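Local coordinates for protein polyketide synthase PksJ (Bacillus subtilis subsp. subtilis, PDB 4J1Q) that probably catalyses the stereoselective, NADPH-dependent reduction of alpha- and beta-keto groups on intermediates of the bacillaene polyketide assembly line, at residues A[43-48]-A[106-111]; A[134-139]-A[297-302]. All blocks are in the same frame, centred on the assembly; numbering follows the deposited sequence.

How the interactions relate
After strand 22-31, the chain enters strand 46-52. It passes through helices and the edge strand 70-74, then returns as strand 108-115, where interaction 1 closes a loop of 57 residues between 43-48 and 106-111. Helix 126-136 follows, and its C-terminal end opens interaction 2. That contact closes after 157 intervening residues at 297-302, in the loop between strand 286-289 and helix 304-324. The two loops lie in series; they neither nest nor cross. Interaction 1 pairs strand 46-52 with strand 108-115, and interaction 2 ties their part of the fold to the KR domain. They meet at K139, whose O probably accepts a hydrogen bond from I108 N at 3.0 Å.

Interaction 1 (A[43-48]-A[106-111]); sequences SYTEHI and GRIIIQ
E46, H47 and I48 pair with I108, I109 and I110 as neighbouring parallel strands in what is probably the Rossmann-like structural subdomain of the ketoreductase. I48 reaches both neighbours of I110, as in parallel pairing: its N gives to I109 O at 2.7 Å and its O accepts from Q111 N at 2.8 Å. E46 O accepts from I109 N at 3.1 Å. H47 turns its own N and O away from this strand. On the other side, I108 and I110 bond to K139, T141 and Q143, at and just before strand 140-147. E46 CB packs on I108 CG2, while its carboxylate makes salt bridges to K99 and K102. I109 lies on the opposite face, between two rings. Its CB sits over the centre of the Y44 ring, 4.0 Å from the centroid. Its CG2 covers a face of the H47 imidazole. H47 CG is anti to the backbone N (chi1 -173°), which carries the ring toward Q111. There NE2 donates to Q111 OE1 at 2.9 Å. Q111 NE2 is satisfied by Q143 OE1 and L160 O. Q111 OE1 lies near the imidazole plane, but H47 NE2 stands above the Q111 amide plane, 57° out of it and not on a lone pair.

Interaction 2 (A[134-139]-A[297-302]); sequences EIEFSK and RFIIHK
E136 turns its CG beside the backbone N and anti to the carbonyl carbon (chi1 -69°), and the chain then runs out extended. This carries the carboxylate from the last turn of helix 126-136 to the loop 297-302. There I299 N donates to E136 OE1 at 2.7 Å. The bond is nearly straight. It meets the oxygen on its syn side, 18° out of the carboxylate plane. The same oxygen rests against the I299 side chain, with CD1 at 3.2 Å from OE1. The other oxygen, OE2, accepts from G347 N, so two backbone amides from separate loops grip one carboxylate.

F298 covers the acid from one side. Its ring and the carboxylate are stacked with their planes 20° apart, and E136 CD lies over a ring face, 3.9 Å from CD2. Nearer the backbone, E136 CG makes a CH-pi contact with the same ring, 4.2 Å from the centroid. F137, just past the helix end, brings CE1 within 4.1 Å of I299 CD1. I299 also touches F93 and L96 of helix 81-98, and F137 touches V100 and L103 of helix 100-105. The loop makes one helix-like turn: F298 O accepts from both H301 N and K302 N. Q97 takes part as well, with NE2 donating to I299 O.

The contact lies at the surface, probably at the joint between the structural subdomain and the NADPH-binding catalytic subdomain, as in modular polyketide synthase ketoreductases. Its one polar link across the segments is a probably charged carboxylate on a backbone N-H donor. With both oxygens held by amides, the carboxylate is probably kept ionised and fixed in rotation.

Interaction 1 (A[43-48]-A[106-111])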
loop_
_atom_site.group_PDB
_atom_site.type_symbol
_atom_site.label_atom_id
_atom_site.label_comp_id
_atom_site.label_asym_id
_atom_site.label_seq_id
_atom_site.Cartn_x
_atom_site.Cartn_y
_atom_site.Cartn_z
ATOM N N SER A 43 -8.087 -27.466 -13.631
ATOM C CA SER A 43 -7.333 -27.221 -14.860
ATOM C C SER A 43 -7.591 -25.822 -15.417
ATOM O O SER A 43 -8.693 -25.287 -15.288
ATOM C CB SER A 43 -7.710 -28.268 -15.907
ATOM O OG SER A 43 -9.098 -28.549 -15.848
ATOM N N TYR A 44 -6.596 -25.271 -16.107
ATOM C CA TYR A 44 -6.670 -23.898 -16.590
ATOM C C TYR A 44 -6.906 -23.809 -18.096
ATOM O O TYR A 44 -6.158 -24.385 -18.893
ATOM C CB TYR A 44 -5.417 -23.121 -16.198
ATOM C CG TYR A 44 -5.252 -22.992 -14.704
ATOM C CD1 TYR A 44 -6.205 -22.324 -13.934
ATOM C CD2 TYR A 44 -4.206 -23.636 -14.043
ATOM C CE1 TYR A 44 -6.078 -22.236 -12.563
ATOM C CE2 TYR A 44 -4.074 -23.563 -12.669
ATOM C CZ TYR A 44 -5.009 -22.848 -11.935
ATOM O OH TYR A 44 -4.880 -22.779 -10.565
ATOM N N THR A 45 -7.958 -23.092 -18.480
ATOM C CA THR A 45 -8.170 -22.721 -19.871
ATOM C C THR A 45 -7.005 -21.917 -20.433
ATOM O O THR A 45 -6.761 -21.943 -21.637
ATOM C CB THR A 45 -9.443 -21.884 -20.031
ATOM O OG1 THR A 45 -9.341 -20.723 -19.205
ATOM C CG2 THR A 45 -10.655 -22.692 -19.615
ATOM N N GLU A 46 -6.310 -21.178 -19.567
ATOM C CA GLU A 46 -5.241 -20.294 -20.016
ATOM C C GLU A 46 -4.182 -20.049 -18.945
ATOM O O GLU A 46 -4.471 -20.060 -17.747
ATOM C CB GLU A 46 -5.819 -18.968 -20.518
ATOM C CG GLU A 46 -4.944 -18.253 -21.540
ATOM C CD GLU A 46 -5.701 -17.195 -22.332
ATOM O OE1 GLU A 46 -5.054 -16.217 -22.780
ATOM O OE2 GLU A 46 -6.932 -17.341 -22.510
ATOM N N HIS A 47 -2.944 -19.864 -19.389
ATOM C CA HIS A 47 -1.825 -19.607 -18.495
ATOM C C HIS A 47 -1.041 -18.422 -18.961
ATOM O O HIS A 47 -0.486 -18.415 -20.077
ATOM C CB HIS A 47 -0.899 -20.811 -18.401
ATOM C CG HIS A 47 0.195 -20.660 -17.366
ATOM N ND1 HIS A 47 0.769 -21.712 -16.762
ATOM C CD2 HIS A 47 0.782 -19.520 -16.811
ATOM C CE1 HIS A 47 1.703 -21.281 -15.895
ATOM N NE2 HIS A 47 1.731 -19.938 -15.947
ATOM N N ILE A 48 -0.976 -17.410 -18.087
ATOM C CA ILE A 48 -0.296 -16.162 -18.404
ATOM C C ILE A 48 0.767 -15.850 -17.378
ATOM O O ILE A 48 0.538 -15.985 -16.173
ATOM C CB ILE A 48 -1.273 -14.982 -18.474
ATOM C CG1 ILE A 48 -2.380 -15.286 -19.465
ATOM C CG2 ILE A 48 -0.544 -13.698 -18.853
ATOM C CD1 ILE A 48 -3.147 -14.069 -19.912
ATOM N N GLY A 106 -14.130 -19.555 -18.527
ATOM C CA GLY A 106 -13.264 -20.597 -17.993
ATOM C C GLY A 106 -12.115 -20.062 -17.162
ATOM O O GLY A 106 -11.835 -18.850 -17.159
ATOM N N ARG A 107 -11.390 -20.978 -16.529
ATOM C CA ARG A 107 -10.359 -20.607 -15.573
ATOM C C ARG A 107 -9.066 -20.101 -16.182
ATOM O O ARG A 107 -8.647 -20.502 -17.274
ATOM C CB ARG A 107 -10.054 -21.756 -14.625
ATOM C CG ARG A 107 -11.089 -21.931 -13.538
ATOM C CD ARG A 107 -10.552 -22.879 -12.474
ATOM N NE ARG A 107 -11.523 -23.112 -11.412
ATOM C CZ ARG A 107 -11.658 -22.333 -10.341
ATOM N NH1 ARG A 107 -10.841 -21.301 -10.154
ATOM N NH2 ARG A 107 -12.594 -22.602 -9.435
ATOM N N ILE A 108 -8.411 -19.232 -15.438
ATOM C CA ILE A 108 -7.165 -18.710 -15.907
ATOM C C ILE A 108 -6.184 -18.444 -14.778
ATOM O O ILE A 108 -6.577 -18.246 -13.639
ATOM C CB ILE A 108 -7.379 -17.451 -16.743
ATOM C CG1 ILE A 108 -8.572 -17.661 -17.691
ATOM C CG2 ILE A 108 -6.087 -17.080 -17.459
ATOM C CD1 ILE A 108 -8.535 -16.839 -18.961
ATOM N N ILE A 109 -4.902 -18.521 -15.118
ATOM C CA ILE A 109 -3.827 -18.306 -14.181
ATOM C C ILE A 109 -2.898 -17.211 -14.710
ATOM O O ILE A 109 -2.482 -17.246 -15.877
ATOM C CB ILE A 109 -3.023 -19.602 -13.926
ATOM C CG1 ILE A 109 -2.007 -19.357 -12.810
ATOM C CG2 ILE A 109 -2.306 -20.042 -15.198
ATOM C CD1 ILE A 109 -1.491 -20.610 -12.124
ATOM N N ILE A 110 -2.709 -16.168 -13.896
ATOM C CA ILE A 110 -1.644 -15.203 -14.132
ATOM C C ILE A 110 -0.609 -15.300 -13.032
ATOM O O ILE A 110 -0.955 -15.310 -11.853
ATOM C CB ILE A 110 -2.158 -13.757 -14.167
ATOM C CG1 ILE A 110 -3.533 -13.701 -14.813
ATOM C CG2 ILE A 110 -1.170 -12.856 -14.896
ATOM C CD1 ILE A 110 -4.089 -12.300 -14.889
ATOM N N GLN A 111 0.657 -15.323 -13.431
ATOM C CA GLN A 111 1.757 -15.292 -12.496
ATOM C C GLN A 111 2.659 -14.123 -12.834
ATOM O O GLN A 111 3.131 -13.989 -13.983
ATOM C CB GLN A 111 2.565 -16.578 -12.574
ATOM C CG GLN A 111 1.718 -17.835 -12.502
ATOM C CD GLN A 111 2.562 -19.095 -12.533
ATOM O OE1 GLN A 111 3.263 -19.350 -13.511
ATOM N NE2 GLN A 111 2.532 -19.864 -11.446
#

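Interaction 2 (A[134-139]-A[297-302])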
loop_
_atom_site.group_PDB
_atom_site.type_symbol
_atom_site.label_atom_id
_atom_site.label_comp_id
_atom_site.label_asym_id
_atom_site.label_seq_id
_atom_site.Cartn_x
_atom_site.Cartn_y
_atom_site.Cartn_z
ATOM N N GLU A 134 -9.010 -11.169 -8.417
ATOM C CA GLU A 134 -9.564 -12.473 -7.958
ATOM C C GLU A 134 -10.970 -12.351 -7.357
ATOM O O GLU A 134 -11.817 -13.209 -7.573
ATOM C CB GLU A 134 -8.659 -13.133 -6.914
ATOM C CG GLU A 134 -7.415 -13.797 -7.483
ATOM C CD GLU A 134 -6.921 -14.957 -6.618
ATOM O OE1 GLU A 134 -5.716 -15.257 -6.626
ATOM O OE2 GLU A 134 -7.752 -15.629 -5.976
ATOM N N ILE A 135 -11.197 -11.307 -6.562
ATOM C CA ILE A 135 -12.526 -11.073 -6.006
ATOM C C ILE A 135 -13.563 -10.777 -7.109
ATOM O O ILE A 135 -14.694 -11.275 -7.067
ATOM C CB ILE A 135 -12.511 -9.937 -4.961
ATOM C CG1 ILE A 135 -11.752 -10.386 -3.692
ATOM C CG2 ILE A 135 -13.930 -9.513 -4.622
ATOM C CD1 ILE A 135 -11.326 -9.232 -2.796
ATOM N N GLU A 136 -13.152 -10.019 -8.122
ATOM C CA GLU A 136 -14.060 -9.584 -9.179
ATOM C C GLU A 136 -14.247 -10.673 -10.230
ATOM O O GLU A 136 -15.254 -10.698 -10.928
ATOM C CB GLU A 136 -13.554 -8.285 -9.829
ATOM C CG GLU A 136 -13.652 -7.072 -8.890
ATOM C CD GLU A 136 -13.275 -5.750 -9.565
ATOM O OE1 GLU A 136 -13.147 -5.726 -10.807
ATOM O OE2 GLU A 136 -13.098 -4.725 -8.853
ATOM N N PHE A 137 -13.264 -11.555 -10.353
ATOM C CA PHE A 137 -13.316 -12.614 -11.351
ATOM C C PHE A 137 -13.228 -14.010 -10.709
ATOM O O PHE A 137 -12.149 -14.489 -10.406
ATOM C CB PHE A 137 -12.218 -12.413 -12.412
ATOM C CG PHE A 137 -12.283 -11.071 -13.118
ATOM C CD1 PHE A 137 -11.243 -10.140 -12.993
ATOM C CD2 PHE A 137 -13.396 -10.716 -13.874
ATOM C CE1 PHE A 137 -11.299 -8.917 -13.643
ATOM C CE2 PHE A 137 -13.484 -9.464 -14.472
ATOM C CZ PHE A 137 -12.437 -8.562 -14.355
ATOM N N SER A 138 -14.382 -14.638 -10.490
ATOM C CA SER A 138 -14.489 -15.962 -9.856
ATOM C C SER A 138 -13.387 -16.973 -10.216
ATOM O O SER A 138 -12.988 -17.784 -9.389
ATOM C CB SER A 138 -15.861 -16.588 -10.187
ATOM O OG SER A 138 -16.847 -16.244 -9.234
ATOM N N LYS A 139 -12.996 -17.019 -11.482
ATOM C CA LYS A 139 -12.303 -18.183 -12.020
ATOM C C LYS A 139 -10.861 -17.854 -12.368
ATOM O O LYS A 139 -10.208 -18.563 -13.150
ATOM C CB LYS A 139 -13.043 -18.715 -13.249
ATOM C CG LYS A 139 -14.495 -19.083 -12.980
ATOM C CD LYS A 139 -15.079 -19.932 -14.104
ATOM C CE LYS A 139 -16.570 -20.120 -13.892
ATOM N NZ LYS A 139 -17.139 -21.200 -14.742
ATOM N N ARG A 297 -15.126 1.314 -8.670
ATOM C CA ARG A 297 -15.692 0.758 -9.880
ATOM C C ARG A 297 -15.041 -0.576 -10.192
ATOM O O ARG A 297 -13.855 -0.737 -9.958
ATOM C CB ARG A 297 -15.472 1.697 -11.047
ATOM C CG ARG A 297 -16.736 2.444 -11.413
ATOM C CD ARG A 297 -16.620 2.976 -12.818
ATOM N NE ARG A 297 -16.188 4.371 -12.844
ATOM C CZ ARG A 297 -16.196 5.115 -13.945
ATOM N NH1 ARG A 297 -15.771 6.373 -13.905
ATOM N NH2 ARG A 297 -16.634 4.599 -15.095
ATOM N N PHE A 298 -15.801 -1.487 -10.803
ATOM C CA PHE A 298 -15.277 -2.798 -11.146
ATOM C C PHE A 298 -14.319 -2.655 -12.306
ATOM O O PHE A 298 -14.532 -1.826 -13.190
ATOM C CB PHE A 298 -16.414 -3.732 -11.552
ATOM C CG PHE A 298 -16.919 -4.588 -10.432
ATOM C CD1 PHE A 298 -17.381 -4.016 -9.259
ATOM C CD2 PHE A 298 -16.984 -5.960 -10.576
ATOM C CE1 PHE A 298 -17.866 -4.798 -8.233
ATOM C CE2 PHE A 298 -17.460 -6.751 -9.554
ATOM C CZ PHE A 298 -17.956 -6.158 -8.400
ATOM N N ILE A 299 -13.316 -3.520 -12.348
ATOM C CA ILE A 299 -12.325 -3.434 -13.384
ATOM C C ILE A 299 -12.950 -3.333 -14.765
ATOM O O ILE A 299 -12.463 -2.578 -15.612
ATOM C CB ILE A 299 -11.356 -4.612 -13.329
ATOM C CG1 ILE A 299 -10.364 -4.378 -12.181
ATOM C CG2 ILE A 299 -10.612 -4.751 -14.653
ATOM C CD1 ILE A 299 -9.974 -5.673 -11.499
ATOM N N ILE A 300 -14.067 -4.019 -14.977
ATOM C CA ILE A 300 -14.683 -4.033 -16.304
ATOM C C ILE A 300 -15.137 -2.645 -16.795
ATOM O O ILE A 300 -15.049 -2.332 -17.980
ATOM C CB ILE A 300 -15.846 -5.054 -16.391
ATOM C CG1 ILE A 300 -16.110 -5.413 -17.844
ATOM C CG2 ILE A 300 -17.100 -4.498 -15.726
ATOM C CD1 ILE A 300 -17.132 -6.519 -18.047
ATOM N N HIS A 301 -15.587 -1.802 -15.879
ATOM C CA HIS A 301 -16.064 -0.485 -16.262
ATOM C C HIS A 301 -15.069 0.648 -16.210
ATOM O O HIS A 301 -15.145 1.564 -17.004
ATOM C CB HIS A 301 -17.340 -0.148 -15.524
ATOM C CG HIS A 301 -18.435 -1.144 -15.785
ATOM N ND1 HIS A 301 -19.275 -1.554 -14.829
ATOM C CD2 HIS A 301 -18.721 -1.909 -16.922
ATOM C CE1 HIS A 301 -20.088 -2.505 -15.327
ATOM N NE2 HIS A 301 -19.728 -2.736 -16.604
ATOM N N LYS A 302 -14.056 0.530 -15.359
ATOM C CA LYS A 302 -13.123 1.622 -15.018
ATOM C C LYS A 302 -12.352 2.231 -16.187
ATOM O O LYS A 302 -11.794 1.498 -16.996
ATOM C CB LYS A 302 -12.087 1.056 -14.088
ATOM C CG LYS A 302 -11.899 1.849 -12.841
ATOM C CD LYS A 302 -11.478 0.871 -11.773
ATOM C CE LYS A 302 -10.737 1.598 -10.699
ATOM N NZ LYS A 302 -11.705 2.305 -9.816
#